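Local coordinates for protein XoxI (PDB 3CNW) that is of unknown function but belongs to the Bet v 1-like polyketide cyclase and lipid-transport family, and so may bind a small hydrophobic ligand, at residues T7-I12 with L102-G107; D54-I59 with N78-V83; Y71-I76 with N85-I90. All blocks are in the same frame, centred on the assembly; numbering follows the deposited sequence.

Interaction 1 of 3, residues T7-I12 with L102-G107; sequences TTSMEI and LVEWSG
Thr8 with Trp105 and Met10 with Val103 are the two hydrogen-bonded pairs that lay strand 4-12 antiparallel to strand 101-111, the segment directions being 159° apart. Trp105 N to Thr8 O (3.0 Å) is nearly straight, 164° at the hydrogen; the return bond from Thr8 N to Trp105 O is as short but less straight. At the other pair Val103 N reaches Met10 O at 2.9 Å, whereas Met10 N to Val103 O is bent and weak. Val103 O also takes a CA-H...O contact from Ser9 CA.

Among polar side chains, Ser9 OG turns with chi1 at -72° to the side of its backbone N, where Glu104 lies; it touches CG and makes a weak bond to OE2 at 3.3 Å. The other carboxylate oxygen, OE1, is in a salt bridge with Lys93.

Apolar contacts occur on both faces. Leu102 CD1 lies between Ser9 CB (3.8 Å) and Glu11 CG (3.9 Å), while Ile12 CD1 crosses to Val103 CG2 at 3.8 Å. Val19 of helix 16-23 touches both of the latter residues, and Tyr127 of helix 116-139 stacks on Trp105.

The chemistry divides the two-stranded edge of this helix-grip sheet: Thr7, Ser9, Glu11, Glu104 and Ser106 make one face largely polar, Leu102 being its apolar exception, whereas Met10, Val103 and Trp105, with the polar Thr8 among them, turn a mainly apolar one to the helices.

Interaction 2 of 3, residues D54-I59 with N78-V83; sequences DGDTII and NAPFPV
Ile59 and Asn78 form one antiparallel hydrogen-bonded pair, the point where strand 57-66 meets the residues that follow strand 71-76. Ile59 N gives its hydrogen to Asn78 O at 2.8 Å, with 171° at the hydrogen. The reverse bond, Asn78 N to Ile59 O, is longer at 3.2 Å but just as straight. Residues 78-83 are the connection of the hairpin between strands 71-76 and 83-94, Val83 being where the second strand begins.

The backbones stay close at Ile58 and Ala79, whose CA atoms are 4.5 Å apart, and part only toward Asp56 and Pro80. Ile58 is at the middle of the close-packed part. Its CG1 lies beside the backbone N (chi1 -63°) and CD1 extends from there to the Phe81 ring, 3.7 Å from CZ, the two side chains crossing at about a right angle. The CG2 branch meets Ala79 CB at 4.0 Å, and CG1 lies equally far from Pro80 CD, which also comes within 3.5 Å of Thr57 O. One buried isoleucine is thus touched by three successive residues of the connection.

Toward solvent the contact thins. Here the exposed Pro80 meets Asp56 by van der Waals contact alone, with CG 3.8 Å from Asp56 CB.

On the strand side, Ile58 packs on Leu50, and Ile59 on Val47 and His49, of strand 47-51. Phe81 touches Leu122 and meets Phe123 edge-to-face, so that the connection from 78 to 83 bridges the sheet and helix 116-139.

Interaction 3 of 3, residues Y71-I76 with N85-I90; sequences YYTYSI and NYLSTI
Strands 71-76 and 83-94 form a beta hairpin, in which Tyr72 pairs with Ile90 and Tyr74 with Ser88 as antiparallel hydrogen-bonded pairs. Tyr74 N to Ser88 O measures 2.9 Å and is close to straight (163° at the hydrogen); Ser88 N returns a bond to Tyr74 O at 3.0 Å. Tyr72 and Ile90 exchange a similar pair of bonds.

The tyrosines do most of the side-chain work. Tyr72 and Ile90 run side by side, and Ile90 CG2 sits over one face of the phenol ring, 3.8 Å from its centroid, a CH-pi contact displaced toward the rim. Ring carbon CE2 is the nearest atom to that methyl. The phenol oxygen of Tyr72 bonds Arg48, whose guanidinium makes a cation-pi contact with the Tyr74 ring.

These rings lie on the concave side of the helix-grip sheet, where Bet v 1-like proteins usually hold their ligand pocket. Here Tyr86, its CG anti to the backbone N (chi1 -177°), reaches across toward Ile76 and Tyr74. Ile76 CD1 lies over one of its faces, 3.9 Å from the centroid, and Tyr74 CE1 comes to its edge in the ring plane, 3.7 Å from Tyr86 CE2. The two rings are oblique, with planes at 54°. One water joins their hydroxyls, 2.8 Å from Tyr74 OH and 3.0 Å from Tyr86 OH; Tyr86 OH also bonds Tyr127 OH.

Interactions 1 and 3 lie on one sheet, centres 13 Å apart, and meet where strands 83-94 and 101-111 are neighbours: Ser106 O is 2.8 Å from Ser88 OG, a probable hydrogen bond, and Trp105 NE1 approaches the same Ser88 OG at 2.9 Å. Interaction 3 reaches interaction 2 through Ile76, whose CD1 lies 3.7 Å from Phe81 CD2. Interactions 1 and 2 do not touch; their centres are 22 Å apart, on opposite sides of the chain's centre. Trp105, Tyr74 and Tyr86, then Ile76 and Phe81, make a chain of side chains that is consistent with part of a family-type pocket lining, although no ligand is identified here.

Interaction 1 of 3, residues T7-I12 with L102-G107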
# COMPACT_ATOMS: atom_id res chain seq x y z
N THR A 7 -9.50 -17.93 -10.45
CA THR A 7 -8.21 -17.37 -10.77
C THR A 7 -8.01 -17.34 -12.27
O THR A 7 -8.53 -18.19 -12.99
CB THR A 7 -7.06 -18.20 -10.18
OG1 THR A 7 -7.33 -18.49 -8.80
CG2 THR A 7 -5.75 -17.43 -10.27
N THR A 8 -7.24 -16.36 -12.72
CA THR A 8 -6.93 -16.23 -14.13
C THR A 8 -5.45 -15.94 -14.20
O THR A 8 -4.90 -15.27 -13.32
CB THR A 8 -7.72 -15.07 -14.80
OG1 THR A 8 -9.12 -15.27 -14.65
CG2 THR A 8 -7.39 -14.98 -16.28
N SER A 9 -4.79 -16.45 -15.23
CA SER A 9 -3.37 -16.21 -15.41
C SER A 9 -3.19 -15.68 -16.82
O SER A 9 -4.06 -15.86 -17.67
CB SER A 9 -2.57 -17.49 -15.21
OG SER A 9 -2.55 -17.85 -13.84
N MSE A 10 -2.07 -15.01 -17.06
CA MSE A 10 -1.81 -14.43 -18.36
C MSE A 10 -0.33 -14.09 -18.41
O MSE A 10 0.19 -13.47 -17.49
CB MSE A 10 -2.64 -13.16 -18.55
CG MSE A 10 -2.64 -12.55 -19.95
SE MSE A 10 -3.77 -13.54 -21.17
CE MSE A 10 -5.49 -13.21 -20.31
N GLU A 11 0.33 -14.51 -19.49
CA GLU A 11 1.74 -14.21 -19.66
C GLU A 11 1.82 -12.90 -20.42
O GLU A 11 1.08 -12.68 -21.37
CB GLU A 11 2.44 -15.32 -20.43
CG GLU A 11 2.61 -16.59 -19.63
CD GLU A 11 3.29 -17.71 -20.41
OE1 GLU A 11 4.42 -17.47 -20.92
OE2 GLU A 11 2.72 -18.82 -20.51
N ILE A 12 2.70 -12.01 -19.97
CA ILE A 12 2.85 -10.71 -20.60
C ILE A 12 4.28 -10.54 -21.05
O ILE A 12 5.20 -11.02 -20.38
CB ILE A 12 2.48 -9.55 -19.62
CG1 ILE A 12 0.98 -9.55 -19.32
CG2 ILE A 12 2.86 -8.19 -20.23
CD1 ILE A 12 0.50 -10.73 -18.57
N LEU A 102 4.30 -13.76 -15.60
CA LEU A 102 3.00 -14.39 -15.44
C LEU A 102 2.20 -13.64 -14.39
O LEU A 102 2.55 -13.64 -13.22
CB LEU A 102 3.19 -15.84 -15.00
CG LEU A 102 1.92 -16.62 -14.73
CD1 LEU A 102 1.11 -16.74 -16.00
CD2 LEU A 102 2.28 -17.99 -14.19
N VAL A 103 1.13 -12.99 -14.82
CA VAL A 103 0.30 -12.27 -13.87
C VAL A 103 -0.88 -13.13 -13.44
O VAL A 103 -1.50 -13.80 -14.26
CB VAL A 103 -0.23 -10.95 -14.48
CG1 VAL A 103 -1.13 -10.24 -13.49
CG2 VAL A 103 0.95 -10.05 -14.86
N GLU A 104 -1.19 -13.13 -12.14
CA GLU A 104 -2.30 -13.93 -11.63
C GLU A 104 -3.28 -13.10 -10.81
O GLU A 104 -2.88 -12.41 -9.87
CB GLU A 104 -1.80 -15.10 -10.78
CG GLU A 104 -0.96 -16.12 -11.54
CD GLU A 104 -0.77 -17.45 -10.80
OE1 GLU A 104 -1.01 -17.50 -9.57
OE2 GLU A 104 -0.37 -18.45 -11.46
N TRP A 105 -4.55 -13.19 -11.16
CA TRP A 105 -5.58 -12.47 -10.45
C TRP A 105 -6.54 -13.52 -9.90
O TRP A 105 -7.24 -14.18 -10.66
CB TRP A 105 -6.32 -11.53 -11.40
CG TRP A 105 -7.04 -10.41 -10.72
CD1 TRP A 105 -7.40 -10.33 -9.40
CD2 TRP A 105 -7.52 -9.20 -11.33
NE1 TRP A 105 -8.07 -9.16 -9.16
CE2 TRP A 105 -8.16 -8.45 -10.33
CE3 TRP A 105 -7.47 -8.70 -12.64
CZ2 TRP A 105 -8.74 -7.20 -10.58
CZ3 TRP A 105 -8.06 -7.45 -12.89
CH2 TRP A 105 -8.68 -6.72 -11.87
N SER A 106 -6.56 -13.67 -8.57
CA SER A 106 -7.42 -14.66 -7.94
C SER A 106 -8.50 -14.03 -7.08
O SER A 106 -8.38 -12.88 -6.65
CB SER A 106 -6.58 -15.62 -7.12
OG SER A 106 -5.76 -14.91 -6.21
N GLY A 107 -9.57 -14.78 -6.83
CA GLY A 107 -10.66 -14.27 -6.03
C GLY A 107 -11.39 -15.30 -5.21
O GLY A 107 -11.49 -16.47 -5.58

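Interaction 2 of 3, residues D54-I59 with N78-V83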
# COMPACT_ATOMS: atom_id res chain seq x y z
N ASP A 54 -20.92 1.36 -16.02
CA ASP A 54 -22.27 1.84 -15.77
C ASP A 54 -22.36 2.92 -14.70
O ASP A 54 -23.45 3.22 -14.21
CB ASP A 54 -23.18 0.68 -15.38
CG ASP A 54 -23.33 -0.33 -16.49
OD1 ASP A 54 -23.50 0.09 -17.66
OD2 ASP A 54 -23.28 -1.54 -16.18
N GLY A 55 -21.22 3.50 -14.34
CA GLY A 55 -21.21 4.54 -13.34
C GLY A 55 -21.45 4.07 -11.91
O GLY A 55 -21.60 4.90 -11.02
N ASP A 56 -21.51 2.76 -11.68
CA ASP A 56 -21.70 2.25 -10.32
C ASP A 56 -20.43 2.55 -9.54
O ASP A 56 -19.35 2.65 -10.12
CB ASP A 56 -21.94 0.74 -10.31
CG ASP A 56 -23.41 0.38 -10.52
OD1 ASP A 56 -24.26 0.80 -9.70
OD2 ASP A 56 -23.71 -0.34 -11.50
N THR A 57 -20.55 2.69 -8.22
CA THR A 57 -19.40 2.98 -7.38
C THR A 57 -18.92 1.70 -6.73
O THR A 57 -19.71 0.89 -6.26
CB THR A 57 -19.74 3.99 -6.25
OG1 THR A 57 -20.05 5.27 -6.82
CG2 THR A 57 -18.56 4.15 -5.28
N ILE A 58 -17.61 1.50 -6.71
CA ILE A 58 -17.03 0.32 -6.09
C ILE A 58 -15.97 0.78 -5.10
O ILE A 58 -14.99 1.43 -5.47
CB ILE A 58 -16.40 -0.61 -7.17
CG1 ILE A 58 -17.49 -1.11 -8.12
CG2 ILE A 58 -15.67 -1.79 -6.50
CD1 ILE A 58 -16.97 -1.60 -9.44
N ILE A 59 -16.17 0.46 -3.82
CA ILE A 59 -15.21 0.86 -2.80
C ILE A 59 -14.47 -0.35 -2.25
O ILE A 59 -15.08 -1.27 -1.72
CB ILE A 59 -15.90 1.61 -1.65
CG1 ILE A 59 -16.63 2.84 -2.21
CG2 ILE A 59 -14.88 2.03 -0.61
CD1 ILE A 59 -17.56 3.53 -1.22
N ASN A 78 -17.81 -1.99 -0.21
CA ASN A 78 -19.14 -1.78 -0.75
C ASN A 78 -19.12 -1.69 -2.27
O ASN A 78 -18.32 -0.97 -2.86
CB ASN A 78 -19.77 -0.52 -0.16
CG ASN A 78 -21.26 -0.43 -0.42
OD1 ASN A 78 -22.03 -1.31 -0.03
ND2 ASN A 78 -21.67 0.64 -1.10
N ALA A 79 -20.00 -2.46 -2.90
CA ALA A 79 -20.11 -2.46 -4.35
C ALA A 79 -21.47 -3.03 -4.70
O ALA A 79 -22.18 -3.53 -3.84
CB ALA A 79 -19.01 -3.32 -4.97
N PRO A 80 -21.87 -2.94 -5.98
CA PRO A 80 -23.17 -3.47 -6.39
C PRO A 80 -23.11 -4.96 -6.69
O PRO A 80 -24.13 -5.58 -6.98
CB PRO A 80 -23.49 -2.64 -7.62
CG PRO A 80 -22.14 -2.50 -8.26
CD PRO A 80 -21.26 -2.15 -7.07
N PHE A 81 -21.92 -5.54 -6.63
CA PHE A 81 -21.73 -6.96 -6.91
C PHE A 81 -22.50 -7.84 -5.96
O PHE A 81 -22.62 -7.54 -4.78
CB PHE A 81 -20.26 -7.32 -6.82
CG PHE A 81 -19.40 -6.55 -7.76
CD1 PHE A 81 -19.78 -6.40 -9.09
CD2 PHE A 81 -18.18 -6.02 -7.34
CE1 PHE A 81 -18.98 -5.72 -10.00
CE2 PHE A 81 -17.36 -5.34 -8.24
CZ PHE A 81 -17.76 -5.20 -9.57
N PRO A 82 -23.02 -8.97 -6.46
CA PRO A 82 -23.78 -9.89 -5.62
C PRO A 82 -22.91 -10.90 -4.87
O PRO A 82 -23.03 -12.10 -5.07
CB PRO A 82 -24.71 -10.56 -6.62
CG PRO A 82 -23.84 -10.71 -7.81
CD PRO A 82 -23.12 -9.37 -7.88
N VAL A 83 -22.04 -10.40 -4.01
CA VAL A 83 -21.16 -11.25 -3.22
C VAL A 83 -20.87 -10.57 -1.91
O VAL A 83 -21.20 -9.40 -1.73
CB VAL A 83 -19.78 -11.52 -3.91
CG1 VAL A 83 -19.98 -12.21 -5.25
CG2 VAL A 83 -18.99 -10.21 -4.07

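Interaction 3 of 3, residues Y71-I76 with N85-I90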
# COMPACT_ATOMS: atom_id res chain seq x y z
N TYR A 71 2.83 -8.12 -5.28
CA TYR A 71 1.45 -8.53 -5.09
C TYR A 71 0.74 -7.64 -4.08
O TYR A 71 1.36 -6.94 -3.29
CB TYR A 71 1.38 -9.99 -4.63
CG TYR A 71 1.61 -10.20 -3.15
CD1 TYR A 71 0.56 -10.09 -2.24
CD2 TYR A 71 2.87 -10.56 -2.67
CE1 TYR A 71 0.75 -10.34 -0.87
CE2 TYR A 71 3.07 -10.82 -1.30
CZ TYR A 71 2.00 -10.71 -0.41
OH TYR A 71 2.18 -10.95 0.92
N TYR A 72 -0.58 -7.63 -4.16
CA TYR A 72 -1.38 -6.88 -3.21
C TYR A 72 -2.74 -7.57 -3.13
O TYR A 72 -3.22 -8.15 -4.11
CB TYR A 72 -1.47 -5.38 -3.58
CG TYR A 72 -2.41 -4.97 -4.68
CD1 TYR A 72 -3.78 -4.87 -4.46
CD2 TYR A 72 -1.92 -4.60 -5.94
CE1 TYR A 72 -4.64 -4.42 -5.46
CE2 TYR A 72 -2.77 -4.15 -6.94
CZ TYR A 72 -4.13 -4.06 -6.69
OH TYR A 72 -4.97 -3.61 -7.68
N THR A 73 -3.31 -7.55 -1.93
CA THR A 73 -4.58 -8.18 -1.64
C THR A 73 -5.54 -7.09 -1.16
O THR A 73 -5.15 -6.23 -0.37
CB THR A 73 -4.42 -9.25 -0.51
OG1 THR A 73 -3.64 -10.35 -1.01
CG2 THR A 73 -5.76 -9.75 -0.04
N TYR A 74 -6.78 -7.15 -1.62
CA TYR A 74 -7.78 -6.17 -1.25
C TYR A 74 -9.15 -6.81 -1.08
O TYR A 74 -9.44 -7.88 -1.62
CB TYR A 74 -7.86 -5.07 -2.31
CG TYR A 74 -8.40 -5.56 -3.63
CD1 TYR A 74 -9.76 -5.42 -3.94
CD2 TYR A 74 -7.58 -6.19 -4.55
CE1 TYR A 74 -10.28 -5.91 -5.15
CE2 TYR A 74 -8.09 -6.69 -5.76
CZ TYR A 74 -9.44 -6.54 -6.05
OH TYR A 74 -9.95 -7.05 -7.23
N SER A 75 -10.01 -6.12 -0.33
CA SER A 75 -11.36 -6.58 -0.07
C SER A 75 -12.35 -5.51 -0.50
O SER A 75 -11.99 -4.34 -0.69
CB SER A 75 -11.53 -6.87 1.42
OG SER A 75 -11.20 -5.72 2.20
N ILE A 76 -13.60 -5.92 -0.64
CA ILE A 76 -14.65 -5.00 -1.03
C ILE A 76 -15.40 -4.50 0.18
O ILE A 76 -15.92 -5.29 0.95
CB ILE A 76 -15.66 -5.66 -1.97
CG1 ILE A 76 -15.10 -5.71 -3.39
CG2 ILE A 76 -16.99 -4.90 -1.94
CD1 ILE A 76 -16.06 -6.33 -4.39
N ASN A 85 -17.82 -11.06 1.66
CA ASN A 85 -16.58 -11.72 2.08
C ASN A 85 -15.61 -11.78 0.89
O ASN A 85 -14.81 -12.70 0.79
CB ASN A 85 -16.83 -13.14 2.57
CG ASN A 85 -17.88 -13.21 3.66
OD1 ASN A 85 -17.80 -12.49 4.66
ND2 ASN A 85 -18.86 -14.09 3.49
N TYR A 86 -15.69 -10.80 0.00
CA TYR A 86 -14.83 -10.76 -1.17
C TYR A 86 -13.36 -10.51 -0.84
O TYR A 86 -13.03 -9.59 -0.09
CB TYR A 86 -15.30 -9.66 -2.12
CG TYR A 86 -14.50 -9.59 -3.40
CD1 TYR A 86 -14.79 -10.45 -4.47
CD2 TYR A 86 -13.51 -8.64 -3.58
CE1 TYR A 86 -14.11 -10.34 -5.68
CE2 TYR A 86 -12.82 -8.53 -4.79
CZ TYR A 86 -13.13 -9.38 -5.84
OH TYR A 86 -12.49 -9.24 -7.05
N LEU A 87 -12.48 -11.31 -1.42
CA LEU A 87 -11.04 -11.16 -1.22
C LEU A 87 -10.39 -11.39 -2.58
O LEU A 87 -10.78 -12.31 -3.29
CB LEU A 87 -10.53 -12.20 -0.22
CG LEU A 87 -9.81 -11.65 1.02
CD1 LEU A 87 -8.92 -12.75 1.59
CD2 LEU A 87 -8.96 -10.45 0.66
N SER A 88 -9.43 -10.55 -2.96
CA SER A 88 -8.77 -10.70 -4.25
C SER A 88 -7.31 -10.26 -4.18
O SER A 88 -6.97 -9.28 -3.53
CB SER A 88 -9.48 -9.87 -5.32
OG SER A 88 -8.88 -10.10 -6.58
N THR A 89 -6.45 -11.01 -4.87
CA THR A 89 -5.04 -10.71 -4.86
C THR A 89 -4.47 -10.77 -6.27
O THR A 89 -4.83 -11.65 -7.05
CB THR A 89 -4.29 -11.71 -3.95
OG1 THR A 89 -2.88 -11.67 -4.23
CG2 THR A 89 -4.81 -13.10 -4.18
N ILE A 90 -3.61 -9.82 -6.60
CA ILE A 90 -3.00 -9.83 -7.92
C ILE A 90 -1.50 -9.92 -7.71
O ILE A 90 -0.94 -9.19 -6.91
CB ILE A 90 -3.38 -8.58 -8.75
CG1 ILE A 90 -2.85 -8.73 -10.17
CG2 ILE A 90 -2.79 -7.34 -8.13
CD1 ILE A 90 -3.37 -7.67 -11.14
O HOH W 1 -12.50 -6.37 -8.06
O HOH W 2 -17.04 -8.49 0.53
O HOH W 3 -14.78 -8.19 1.77